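Local coordinates for bartonella effector protein (Bep) substrate of VirB T4SS (Bartonella clarridgeiae, PDB 4YK2) that is an effector substrate of the VirB type IV secretion system, this chain being its BID domain, which probably forms part of the translocation signal, at residues I47-G50 against Q54-N57; L59-E64 against K70-T75; E64-T69 against D118-S123. All blocks are in the same frame, centred on the assembly; numbering follows the deposited sequence.

Interaction 1 (I47-G50 against Q54-N57)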
loop_
_atom_site.group_PDB
_atom_site.type_symbol
_atom_site.label_atom_id
_atom_site.label_comp_id
_atom_site.label_asym_id
_atom_site.label_seq_id
_atom_site.Cartn_x
_atom_site.Cartn_y
_atom_site.Cartn_z
ATOM N N ILE A 47 3.913 -2.812 -9.813
ATOM C CA ILE A 47 3.976 -1.786 -10.858
ATOM C C ILE A 47 4.913 -0.639 -10.482
ATOM O O ILE A 47 5.713 -0.173 -11.302
ATOM C CB ILE A 47 2.570 -1.231 -11.182
ATOM C CG1 ILE A 47 1.651 -2.348 -11.697
ATOM C CG2 ILE A 47 2.682 -0.115 -12.210
ATOM C CD1 ILE A 47 0.163 -1.954 -11.785
ATOM N N VAL A 48 4.808 -0.171 -9.243
ATOM C CA VAL A 48 5.591 0.977 -8.796
ATOM C C VAL A 48 7.076 0.613 -8.605
ATOM O O VAL A 48 7.957 1.355 -9.029
ATOM C CB VAL A 48 4.998 1.566 -7.491
ATOM C CG1 VAL A 48 5.921 2.633 -6.914
ATOM C CG2 VAL A 48 3.607 2.132 -7.743
ATOM N N PHE A 49 7.343 -0.532 -7.976
ATOM C CA PHE A 49 8.701 -0.882 -7.557
ATOM C C PHE A 49 9.264 -2.123 -8.233
ATOM O O PHE A 49 10.458 -2.395 -8.125
ATOM C CB PHE A 49 8.756 -1.101 -6.037
ATOM C CG PHE A 49 8.483 0.138 -5.229
ATOM C CD1 PHE A 49 9.362 1.214 -5.265
ATOM C CD2 PHE A 49 7.362 0.215 -4.410
ATOM C CE1 PHE A 49 9.132 2.355 -4.511
ATOM C CE2 PHE A 49 7.113 1.359 -3.649
ATOM C CZ PHE A 49 8.000 2.435 -3.698
ATOM N N GLY A 50 8.424 -2.897 -8.913
ATOM C CA GLY A 50 8.906 -4.137 -9.501
ATOM C C GLY A 50 9.028 -5.243 -8.468
ATOM O O GLY A 50 9.626 -6.274 -8.738
ATOM N N GLN A 54 7.572 -5.017 -1.803
ATOM C CA GLN A 54 8.569 -3.976 -1.509
ATOM C C GLN A 54 8.362 -3.329 -0.128
ATOM O O GLN A 54 9.317 -3.096 0.628
ATOM C CB GLN A 54 8.538 -2.882 -2.594
ATOM C CG GLN A 54 9.711 -1.902 -2.488
ATOM C CD GLN A 54 11.021 -2.590 -2.796
ATOM O OE1 GLN A 54 11.203 -3.123 -3.881
ATOM N NE2 GLN A 54 11.915 -2.631 -1.825
ATOM N N LEU A 55 7.106 -3.065 0.214
ATOM C CA LEU A 55 6.803 -2.332 1.436
ATOM C C LEU A 55 6.330 -3.224 2.581
ATOM O O LEU A 55 5.627 -2.747 3.479
ATOM C CB LEU A 55 5.742 -1.270 1.161
ATOM C CG LEU A 55 6.067 -0.282 0.047
ATOM C CD1 LEU A 55 4.862 0.628 -0.204
ATOM C CD2 LEU A 55 7.362 0.556 0.331
ATOM N N ALA A 56 6.717 -4.501 2.557
ATOM C CA ALA A 56 6.336 -5.443 3.623
ATOM C C ALA A 56 6.631 -4.891 5.029
ATOM O O ALA A 56 5.797 -4.989 5.930
ATOM C CB ALA A 56 7.051 -6.804 3.426
ATOM N N ASN A 57 7.814 -4.314 5.218
ATOM C CA ASN A 57 8.161 -3.738 6.518
ATOM C C ASN A 57 7.136 -2.695 6.941
ATOM O O ASN A 57 6.617 -2.734 8.061
ATOM C CB ASN A 57 9.553 -3.090 6.493
ATOM C CG ASN A 57 10.680 -4.108 6.360
ATOM O OD1 ASN A 57 10.478 -5.310 6.497
ATOM N ND2 ASN A 57 11.881 -3.614 6.106
#
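Phe49 swings its ring away from its carbonyl carbon (chi1 -66°) while Gln54 turns CG opposite its own N (chi1 -170°); together the two rotations bring the glutamine CG methylene over one face of the ring. Gln54 CG comes within 3.6 Å of Phe49 CG and stands 4.0 Å from the centroid of the Phe49 ring, a CH-pi contact. The Gln54 chain then bends at chi2, turning its amide plane steeply to the ring, with OE1 lying alongside Phe49 CB. Glutamine suits this border position: its methylenes cover an aromatic ring while the amide continues past it. The other face of the ring lies against CG1 of Val48. Leu55 supplies a second apolar touch, its CD2 4.1 Å from Phe49 CE2, placed obliquely to the ring. Gly50, with positive phi (79°), turns the chain out of the helix just after the phenylalanine, a conformation that suits a residue lacking CB. The contact thus closes the tight connection between helices 21-49 and 56-64. On its inner side Val48 packs on Ile106 and Leu109, and Leu55 on Ile113, all of helix 106-123, while the loop residues Phe83 and Ala84 meet Leu55 and Gln54.

Interaction 2 (L59-E64 against K70-T75); sequences LSQIHE and KIISNT
The backbone bond from His63 N to Leu59 O, 2.8 Å long, secures the turn of helix 56-64 that presents Gln61 and Ile62 to Ile72. A matching turn in helix 69-78, with Asn74 N bonded to Lys70 O at 3.0 Å, holds Ile72 on its side. Across the gap the meeting is made by side chains: the nearest pair of backbones, at Ile62 and Ile72, keeps its CA atoms 8.6 Å apart. Ile72 does the reaching. Its CG1 branch runs anti to the carbonyl carbon (chi1 -71°) and then extends, which pushes the terminal CD1 methyl out toward the opposite helix. That methyl settles 3.7 Å from Ile62 CG1 and slightly farther from Ile62 CD1, so it rests along the flank of the longer isoleucine branch. Gln61 approaches the same methyl from the outer side. Its chain is fully extended, and the flat face of the Gln61 amide covers the Ile72 CD1 methyl, with Gln61 CD 3.9 Å away, a van der Waals contact with a polar group. The residue types follow the burial. The two isoleucines are buried, and Ile62 continues inward onto Ile113 and Ala117 of helix 106-123. Gln61 sits partly exposed, where an extended chain can shield a methyl and keep a polar amide at the border; it also packs on Phe68. Ser73, buried next to Ile72, meets its polar need within its own helix by a hydrogen bond between OG and Thr69 O. Since no hydrogen bond crosses between the two segments, the helical hairpin is joined here by apolar contact between the isoleucines, with the Gln61 amide face as a lid, consistent with a fit that depends on shape and on burying the isoleucines.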
loop_
_atom_site.group_PDB
_atom_site.type_symbol
_atom_site.label_atom_id
_atom_site.label_comp_id
_atom_site.label_asym_id
_atom_site.label_seq_id
_atom_site.Cartn_x
_atom_site.Cartn_y
_atom_site.Cartn_z
ATOM N N LEU A 59 4.098 -2.139 5.850
ATOM C CA LEU A 59 2.747 -2.681 6.043
ATOM C C LEU A 59 2.584 -3.307 7.428
ATOM O O LEU A 59 1.564 -3.114 8.095
ATOM C CB LEU A 59 2.424 -3.715 4.957
ATOM C CG LEU A 59 2.390 -3.068 3.570
ATOM C CD1 LEU A 59 2.356 -4.089 2.438
ATOM C CD2 LEU A 59 1.199 -2.104 3.484
ATOM N N SER A 60 3.595 -4.047 7.870
ATOM C CA SER A 60 3.527 -4.680 9.184
ATOM C C SER A 60 3.628 -3.633 10.300
ATOM O O SER A 60 3.044 -3.791 11.382
ATOM C CB SER A 60 4.626 -5.732 9.319
ATOM O OG SER A 60 4.285 -6.908 8.591
ATOM N N GLN A 61 4.361 -2.560 10.023
ATOM C CA GLN A 61 4.494 -1.441 10.954
ATOM C C GLN A 61 3.138 -0.751 11.128
ATOM O O GLN A 61 2.715 -0.421 12.242
ATOM C CB GLN A 61 5.540 -0.444 10.430
ATOM C CG GLN A 61 5.692 0.841 11.264
ATOM C CD GLN A 61 6.780 1.754 10.696
ATOM O OE1 GLN A 61 7.503 1.367 9.787
ATOM N NE2 GLN A 61 6.884 2.967 11.222
ATOM N N ILE A 62 2.471 -0.523 10.003
ATOM C CA ILE A 62 1.146 0.080 9.997
ATOM C C ILE A 62 0.168 -0.869 10.669
ATOM O O ILE A 62 -0.669 -0.450 11.471
ATOM C CB ILE A 62 0.695 0.437 8.562
ATOM C CG1 ILE A 62 1.450 1.675 8.073
ATOM C CG2 ILE A 62 -0.805 0.696 8.507
ATOM C CD1 ILE A 62 1.310 1.930 6.586
ATOM N N HIS A 63 0.279 -2.153 10.360
ATOM C CA HIS A 63 -0.614 -3.133 10.974
ATOM C C HIS A 63 -0.534 -3.067 12.499
ATOM O O HIS A 63 -1.549 -3.120 13.195
ATOM C CB HIS A 63 -0.284 -4.544 10.500
ATOM C CG HIS A 63 -1.250 -5.578 10.995
ATOM N ND1 HIS A 63 -1.083 -6.238 12.194
ATOM C CD2 HIS A 63 -2.404 -6.043 10.463
ATOM C CE1 HIS A 63 -2.086 -7.080 12.371
ATOM N NE2 HIS A 63 -2.907 -6.978 11.340
ATOM N N GLU A 64 0.684 -2.942 13.004
ATOM C CA GLU A 64 0.937 -2.870 14.439
ATOM C C GLU A 64 0.486 -1.537 15.029
ATOM O O GLU A 64 -0.067 -1.477 16.127
ATOM C CB GLU A 64 2.427 -3.086 14.706
ATOM C CG GLU A 64 2.953 -2.398 15.951
ATOM C CD GLU A 64 2.701 -3.188 17.206
ATOM O OE1 GLU A 64 2.100 -4.282 17.109
ATOM O OE2 GLU A 64 3.110 -2.714 18.289
ATOM N N LYS A 70 0.217 8.041 8.161
ATOM C CA LYS A 70 0.397 9.378 7.620
ATOM C C LYS A 70 1.856 9.624 7.191
ATOM O O LYS A 70 2.117 10.149 6.102
ATOM C CB LYS A 70 -0.049 10.429 8.638
ATOM C CG LYS A 70 -0.010 11.861 8.093
ATOM C CD LYS A 70 -0.327 12.890 9.168
ATOM C CE LYS A 70 -0.474 14.276 8.566
ATOM N NZ LYS A 70 -1.120 15.227 9.516
ATOM N N ILE A 71 2.798 9.227 8.041
ATOM C CA ILE A 71 4.226 9.446 7.782
ATOM C C ILE A 71 4.704 8.633 6.580
ATOM O O ILE A 71 5.358 9.145 5.671
ATOM C CB ILE A 71 5.061 9.101 9.035
ATOM C CG1 ILE A 71 4.920 10.212 10.078
ATOM C CG2 ILE A 71 6.534 8.912 8.669
ATOM C CD1 ILE A 71 5.369 9.803 11.478
ATOM N N ILE A 72 4.366 7.354 6.582
ATOM C CA ILE A 72 4.714 6.471 5.485
ATOM C C ILE A 72 4.097 6.930 4.154
ATOM O O ILE A 72 4.782 6.947 3.127
ATOM C CB ILE A 72 4.323 5.037 5.849
ATOM C CG1 ILE A 72 5.287 4.526 6.938
ATOM C CG2 ILE A 72 4.364 4.135 4.616
ATOM C CD1 ILE A 72 4.804 3.275 7.689
ATOM N N SER A 73 2.830 7.348 4.182
ATOM C CA SER A 73 2.121 7.795 2.979
ATOM C C SER A 73 2.707 9.053 2.373
ATOM O O SER A 73 2.794 9.175 1.152
ATOM C CB SER A 73 0.636 8.050 3.293
ATOM O OG SER A 73 0.015 6.824 3.624
ATOM N N ASN A 74 3.078 9.997 3.229
ATOM C CA ASN A 74 3.718 11.239 2.802
ATOM C C ASN A 74 5.047 10.975 2.107
ATOM O O ASN A 74 5.374 11.586 1.086
ATOM C CB ASN A 74 3.945 12.162 3.999
ATOM C CG ASN A 74 4.637 13.444 3.613
ATOM O OD1 ASN A 74 4.026 14.332 3.015
ATOM N ND2 ASN A 74 5.917 13.556 3.949
ATOM N N THR A 75 5.833 10.068 2.679
ATOM C CA THR A 75 7.103 9.689 2.060
ATOM C C THR A 75 6.855 9.023 0.711
ATOM O O THR A 75 7.550 9.299 -0.265
ATOM C CB THR A 75 7.927 8.743 2.956
ATOM O OG1 THR A 75 8.324 9.448 4.141
ATOM C CG2 THR A 75 9.172 8.250 2.211
#

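Interaction 3 (E64-T69 against D118-S123)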
loop_
_atom_site.group_PDB
_atom_site.type_symbol
_atom_site.label_atom_id
_atom_site.label_comp_id
_atom_site.label_asym_id
_atom_site.label_seq_id
_atom_site.Cartn_x
_atom_site.Cartn_y
_atom_site.Cartn_z
ATOM N N GLU A 64 0.684 -2.942 13.004
ATOM C CA GLU A 64 0.937 -2.870 14.439
ATOM C C GLU A 64 0.486 -1.537 15.029
ATOM O O GLU A 64 -0.067 -1.477 16.127
ATOM C CB GLU A 64 2.427 -3.086 14.706
ATOM C CG GLU A 64 2.953 -2.398 15.951
ATOM C CD GLU A 64 2.701 -3.188 17.206
ATOM O OE1 GLU A 64 2.100 -4.282 17.109
ATOM O OE2 GLU A 64 3.110 -2.714 18.289
ATOM N N ASN A 65 0.742 -0.462 14.298
ATOM C CA ASN A 65 0.335 0.855 14.742
ATOM C C ASN A 65 -0.094 1.698 13.555
ATOM O O ASN A 65 0.738 2.338 12.925
ATOM C CB ASN A 65 1.469 1.547 15.503
ATOM C CG ASN A 65 1.012 2.839 16.157
ATOM O OD1 ASN A 65 -0.153 3.228 16.034
ATOM N ND2 ASN A 65 1.919 3.506 16.865
ATOM N N PRO A 66 -1.403 1.710 13.252
ATOM C CA PRO A 66 -1.879 2.414 12.059
ATOM C C PRO A 66 -1.680 3.921 12.103
ATOM O O PRO A 66 -1.828 4.584 11.071
ATOM C CB PRO A 66 -3.373 2.057 12.022
ATOM C CG PRO A 66 -3.460 0.775 12.758
ATOM C CD PRO A 66 -2.479 0.926 13.879
ATOM N N SER A 67 -1.325 4.473 13.258
ATOM C CA SER A 67 -1.019 5.904 13.297
ATOM C C SER A 67 0.251 6.254 12.489
ATOM O O SER A 67 0.494 7.428 12.199
ATOM C CB SER A 67 -0.885 6.396 14.746
ATOM O OG SER A 67 0.298 5.922 15.361
ATOM N N PHE A 68 1.048 5.254 12.107
ATOM C CA PHE A 68 2.235 5.507 11.265
ATOM C C PHE A 68 1.885 5.747 9.784
ATOM O O PHE A 68 2.754 6.123 8.992
ATOM C CB PHE A 68 3.238 4.339 11.339
ATOM C CG PHE A 68 4.117 4.354 12.562
ATOM C CD1 PHE A 68 4.997 5.398 12.791
ATOM C CD2 PHE A 68 4.075 3.307 13.472
ATOM C CE1 PHE A 68 5.809 5.413 13.922
ATOM C CE2 PHE A 68 4.890 3.311 14.600
ATOM C CZ PHE A 68 5.759 4.366 14.821
ATOM N N THR A 69 0.624 5.527 9.419
ATOM C CA THR A 69 0.179 5.607 8.028
ATOM C C THR A 69 0.429 6.977 7.396
ATOM O O THR A 69 0.836 7.072 6.237
ATOM C CB THR A 69 -1.324 5.261 7.910
ATOM O OG1 THR A 69 -1.529 3.908 8.338
ATOM C CG2 THR A 69 -1.811 5.406 6.468
ATOM N N ASP A 118 -7.204 1.848 7.472
ATOM C CA ASP A 118 -8.551 2.071 7.989
ATOM C C ASP A 118 -9.211 0.762 8.389
ATOM O O ASP A 118 -9.897 0.693 9.408
ATOM C CB ASP A 118 -9.434 2.777 6.954
ATOM C CG ASP A 118 -9.090 4.249 6.786
ATOM O OD1 ASP A 118 -8.295 4.777 7.587
ATOM O OD2 ASP A 118 -9.632 4.880 5.852
ATOM N N ALA A 119 -9.013 -0.272 7.574
ATOM C CA ALA A 119 -9.630 -1.568 7.833
ATOM C C ALA A 119 -9.002 -2.205 9.064
ATOM O O ALA A 119 -9.698 -2.789 9.891
ATOM C CB ALA A 119 -9.497 -2.479 6.628
ATOM N N VAL A 120 -7.685 -2.081 9.191
ATOM C CA VAL A 120 -6.986 -2.582 10.368
ATOM C C VAL A 120 -7.449 -1.821 11.612
ATOM O O VAL A 120 -7.764 -2.419 12.643
ATOM C CB VAL A 120 -5.458 -2.474 10.204
ATOM C CG1 VAL A 120 -4.762 -2.842 11.510
ATOM C CG2 VAL A 120 -4.970 -3.366 9.062
ATOM N N GLU A 121 -7.483 -0.498 11.505
ATOM C CA GLU A 121 -7.902 0.363 12.605
ATOM C C GLU A 121 -9.327 0.041 13.050
ATOM O O GLU A 121 -9.646 0.102 14.236
ATOM C CB GLU A 121 -7.806 1.835 12.190
ATOM C CG GLU A 121 -8.162 2.825 13.277
ATOM C CD GLU A 121 -6.951 3.301 14.047
ATOM O OE1 GLU A 121 -6.850 2.997 15.254
ATOM O OE2 GLU A 121 -6.104 3.990 13.444
ATOM N N ASN A 122 -10.179 -0.313 12.097
ATOM C CA ASN A 122 -11.567 -0.616 12.416
ATOM C C ASN A 122 -11.694 -1.982 13.081
ATOM O O ASN A 122 -12.539 -2.174 13.954
ATOM C CB ASN A 122 -12.443 -0.565 11.161
ATOM C CG ASN A 122 -13.845 -1.112 11.410
ATOM O OD1 ASN A 122 -14.716 -0.411 11.932
ATOM N ND2 ASN A 122 -14.061 -2.374 11.050
ATOM N N SER A 123 -10.859 -2.928 12.670
ATOM C CA SER A 123 -10.928 -4.281 13.206
ATOM C C SER A 123 -10.508 -4.314 14.671
ATOM O O SER A 123 -10.910 -5.208 15.413
ATOM C CB SER A 123 -10.050 -5.230 12.398
ATOM O OG SER A 123 -8.677 -4.927 12.590
#
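Pro66, in the turn after helix 56-64, faces helix 106-123, the CA atoms of Pro66 and Glu121 lying 6.4 Å apart. The turn opens with an Asx turn at Asn65 and links two helices of the BID domain, a four-helix bundle topped with a hook. Only the proline reaches across, and it touches two residues. Its CG meets CG1 of Val120 at 4.0 Å, the two side chains crossing at about a right angle; the compact ring and the branched valine suit a close apolar meeting beside His63. On the outer side, Glu121 extends from its backbone (chi1 -178°) and bends at chi2, bringing one carboxylate oxygen, OE2, to 3.6 Å from Pro66 CB. The glutamate is exposed, so its charge can remain toward solvent while one oxygen borders the proline. The turn's own hydrogen bonds brace the proline. Proline fixes phi near -65° and has no backbone N-H to satisfy, which suits the middle position of the Asx turn, where the bond runs from Asn65 OD1 to the N of Ser67 and skips the proline. Pro66 O is gripped twice, by Thr69 N at 3.1 Å and by Thr69 OG1 at 2.8 Å, so the buried threonine hydroxyl gains a partner within the turn. On the helix side Ser123 OG donates to Val120 O. Asn65 OD1 likewise takes two donors, Ser67 N at 3.3 Å and Ser67 OG at 2.8 Å; both lie on the same face, roughly 50° out of the carbonyl plane, so neither follows a lone-pair direction.

Helix 56-64 links the three contacts: interaction 1 lies at its start, interaction 2 along its body, and interaction 3 at the turn that follows it. The centres of interactions 1 and 2 are about 13 Å apart, and the two meet only through the continuity of the chain. Interactions 2 and 3 are closer, about 9 Å between centres, share Glu64 and touch through packing contacts: Ile62 CG2 lies 3.3 Å from Thr69 OG1, and Gln61 NE2 3.4 Å from Phe68 CG. Interactions 1 and 3 stand on opposite sides of the chain's centre, their centres about 19 Å and nearest atoms about 8 Å apart. Sulfate ions, probably from the crystallisation liquor, lie near Gln54 and Ser67.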